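Local coordinates for PrgZ (PDB 4FAJ), which binds peptide pheromone as a membrane-anchored extracellular receptor of Enterococcus faecalis and, like other members of its solute-binding family, probably serves peptide transport, at residues A129-G134 with V234-F239. Numbering follows the deposited sequence.
Sequences AKWSDG and VTNGAF
The carbonyl oxygen of T235 accepts the backbone N-H of S132, N to O 2.8 Å; the N-H...O angle is 149° and the donor sits nearly in line with the C=O bond (164°). Here a type I beta turn, W131 to G134, closed by G134 N on W131 O at 2.9 Å, meets the loop that leads into strand 239-243 of this family 5 solute-binding protein. The same T235 oxygen lies in the plane of the W131 indole, at its edge, 3.6 Å from CE3. W131 CG stands anti to its own carbonyl carbon, which carries the six-membered ring alongside residues 234-236; CE3 there meets V234 CG1 at 4.0 Å and N236 CB at 3.7 Å. The N236 amide lies obliquely against the indole, the two planes 27° apart. Each flat group is also held from outside the two loops: W131 NE1 is hydrogen-bonded to D141 OD2 in helix 139-150, and N236 OD1 accepts the backbone N-H of E92. The turn's D133 is hydrogen-bonded through OD1 to T135 OG1 and through OD2 to Q215 NE2. A water 2.7 Å from S132 OG also accepts a weak, 3.4 Å bond from T235 N.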
ATOM      1  N   ALA A 129      -5.299  26.881  -7.714  1.00 20.13           N
ATOM      2  CA  ALA A 129      -5.121  25.746  -6.802  1.00 19.42           C
ATOM      3  C   ALA A 129      -5.058  26.304  -5.378  1.00 19.34           C
ATOM      4  O   ALA A 129      -4.233  27.176  -5.095  1.00 19.41           O
ATOM      5  CB  ALA A 129      -3.863  24.987  -7.141  1.00 19.22           C
ATOM      6  N   LYS A 130      -5.964  25.845  -4.507  1.00 19.29           N
ATOM      7  CA  LYS A 130      -6.128  26.423  -3.158  1.00 19.50           C
ATOM      8  C   LYS A 130      -6.220  25.398  -2.017  1.00 18.77           C
ATOM      9  O   LYS A 130      -6.751  24.285  -2.189  1.00 17.69           O
ATOM     10  CB  LYS A 130      -7.393  27.291  -3.098  1.00 20.46           C
ATOM     11  CG  LYS A 130      -7.330  28.575  -3.897  1.00 22.32           C
ATOM     12  CD  LYS A 130      -8.686  29.266  -3.944  1.00 24.61           C
ATOM     13  CE  LYS A 130      -8.619  30.535  -4.784  1.00 26.82           C
ATOM     14  NZ  LYS A 130      -9.935  31.251  -4.852  1.00 28.03           N
ATOM     15  N   TRP A 131      -5.717  25.805  -0.851  1.00 18.23           N
ATOM     16  CA  TRP A 131      -5.986  25.130   0.423  1.00 18.36           C
ATOM     17  C   TRP A 131      -7.440  25.354   0.822  1.00 19.23           C
ATOM     18  O   TRP A 131      -8.088  26.286   0.339  1.00 18.74           O
ATOM     19  CB  TRP A 131      -5.050  25.679   1.514  1.00 18.49           C
ATOM     20  CG  TRP A 131      -3.618  25.363   1.204  1.00 17.32           C
ATOM     21  CD1 TRP A 131      -2.653  26.229   0.763  1.00 17.25           C
ATOM     22  CD2 TRP A 131      -3.007  24.078   1.264  1.00 15.68           C
ATOM     23  NE1 TRP A 131      -1.472  25.556   0.555  1.00 16.77           N
ATOM     24  CE2 TRP A 131      -1.663  24.231   0.851  1.00 15.87           C
ATOM     25  CE3 TRP A 131      -3.460  22.813   1.631  1.00 14.92           C
ATOM     26  CZ2 TRP A 131      -0.771  23.160   0.804  1.00 15.93           C
ATOM     27  CZ3 TRP A 131      -2.577  21.749   1.580  1.00 14.86           C
ATOM     28  CH2 TRP A 131      -1.243  21.929   1.174  1.00 15.90           C
ATOM     29  N   SER A 132      -7.952  24.506   1.708  1.00 19.95           N
ATOM     30  CA  SER A 132      -9.338  24.620   2.175  1.00 20.40           C
ATOM     31  C   SER A 132      -9.671  25.967   2.833  1.00 21.88           C
ATOM     32  O   SER A 132     -10.843  26.349   2.890  1.00 21.90           O
ATOM     33  CB  SER A 132      -9.674  23.489   3.151  1.00 20.62           C
ATOM     34  OG  SER A 132      -8.950  23.627   4.361  1.00 20.30           O
ATOM     35  N   ASP A 133      -8.653  26.678   3.324  1.00 22.65           N
ATOM     36  CA  ASP A 133      -8.834  28.022   3.886  1.00 24.10           C
ATOM     37  C   ASP A 133      -8.817  29.137   2.838  1.00 24.60           C
ATOM     38  O   ASP A 133      -8.801  30.311   3.195  1.00 25.43           O
ATOM     39  CB  ASP A 133      -7.801  28.316   4.995  1.00 24.30           C
ATOM     40  CG  ASP A 133      -6.363  28.344   4.493  1.00 25.22           C
ATOM     41  OD1 ASP A 133      -6.135  28.323   3.264  1.00 25.29           O
ATOM     42  OD2 ASP A 133      -5.443  28.369   5.349  1.00 26.05           O
ATOM     43  N   GLY A 134      -8.785  28.780   1.555  1.00 24.28           N
ATOM     44  CA  GLY A 134      -8.877  29.767   0.484  1.00 25.17           C
ATOM     45  C   GLY A 134      -7.544  30.302  -0.015  1.00 25.73           C
ATOM     46  O   GLY A 134      -7.507  31.017  -1.023  1.00 25.99           O
ATOM     47  N   VAL A 234      -4.622  20.860   7.420  1.00 18.62           N
ATOM     48  CA  VAL A 234      -5.224  21.739   6.426  1.00 18.50           C
ATOM     49  C   VAL A 234      -5.112  21.004   5.095  1.00 18.03           C
ATOM     50  O   VAL A 234      -4.011  20.652   4.657  1.00 18.14           O
ATOM     51  CB  VAL A 234      -4.522  23.113   6.347  1.00 19.09           C
ATOM     52  CG1 VAL A 234      -5.012  23.908   5.135  1.00 18.43           C
ATOM     53  CG2 VAL A 234      -4.784  23.913   7.620  1.00 18.79           C
ATOM     54  N   THR A 235      -6.252  20.746   4.471  1.00 17.54           N
ATOM     55  CA  THR A 235      -6.305  19.897   3.286  1.00 17.24           C
ATOM     56  C   THR A 235      -6.698  20.699   2.046  1.00 17.27           C
ATOM     57  O   THR A 235      -6.956  21.898   2.135  1.00 17.58           O
ATOM     58  CB  THR A 235      -7.269  18.730   3.509  1.00 17.08           C
ATOM     59  OG1 THR A 235      -8.600  19.230   3.678  1.00 18.17           O
ATOM     60  CG2 THR A 235      -6.840  17.919   4.733  1.00 16.56           C
ATOM     61  N   ASN A 236      -6.709  20.044   0.890  1.00 16.81           N
ATOM     62  CA  ASN A 236      -6.879  20.759  -0.380  1.00 17.21           C
ATOM     63  C   ASN A 236      -7.607  19.992  -1.473  1.00 16.62           C
ATOM     64  O   ASN A 236      -7.478  20.337  -2.658  1.00 17.32           O
ATOM     65  CB  ASN A 236      -5.498  21.143  -0.919  1.00 17.45           C
ATOM     66  CG  ASN A 236      -4.651  19.925  -1.261  1.00 17.36           C
ATOM     67  OD1 ASN A 236      -4.842  18.845  -0.694  1.00 16.95           O
ATOM     68  ND2 ASN A 236      -3.712  20.090  -2.191  1.00 17.99           N
ATOM     69  N   GLY A 237      -8.369  18.965  -1.098  1.00 15.97           N
ATOM     70  CA  GLY A 237      -8.956  18.045  -2.061  1.00 15.10           C
ATOM     71  C   GLY A 237     -10.425  18.257  -2.357  1.00 15.22           C
ATOM     72  O   GLY A 237     -11.012  19.262  -1.983  1.00 14.95           O
ATOM     73  N   ALA A 238     -11.003  17.285  -3.048  1.00 14.31           N
ATOM     74  CA  ALA A 238     -12.402  17.329  -3.465  1.00 14.68           C
ATOM     75  C   ALA A 238     -13.355  17.424  -2.278  1.00 15.00           C
ATOM     76  O   ALA A 238     -14.422  18.040  -2.373  1.00 15.76           O
ATOM     77  CB  ALA A 238     -12.724  16.099  -4.304  1.00 14.16           C
ATOM     78  N   PHE A 239     -12.961  16.805  -1.169  1.00 15.02           N
ATOM     79  CA  PHE A 239     -13.746  16.802   0.053  1.00 15.31           C
ATOM     80  C   PHE A 239     -12.923  17.294   1.227  1.00 15.37           C
ATOM     81  O   PHE A 239     -11.703  17.276   1.175  1.00 16.11           O
ATOM     82  CB  PHE A 239     -14.257  15.385   0.317  1.00 15.04           C
ATOM     83  CG  PHE A 239     -15.028  14.818  -0.822  1.00 15.34           C
ATOM     84  CD1 PHE A 239     -16.393  15.051  -0.935  1.00 14.78           C
ATOM     85  CD2 PHE A 239     -14.392  14.059  -1.800  1.00 16.00           C
ATOM     86  CE1 PHE A 239     -17.116  14.538  -2.008  1.00 16.65           C
ATOM     87  CE2 PHE A 239     -15.103  13.547  -2.860  1.00 16.49           C
ATOM     88  CZ  PHE A 239     -16.475  13.791  -2.968  1.00 16.11           C
TER
HETATM   89  O   HOH W   1      -9.211  21.467   5.984  1.00 21.74           O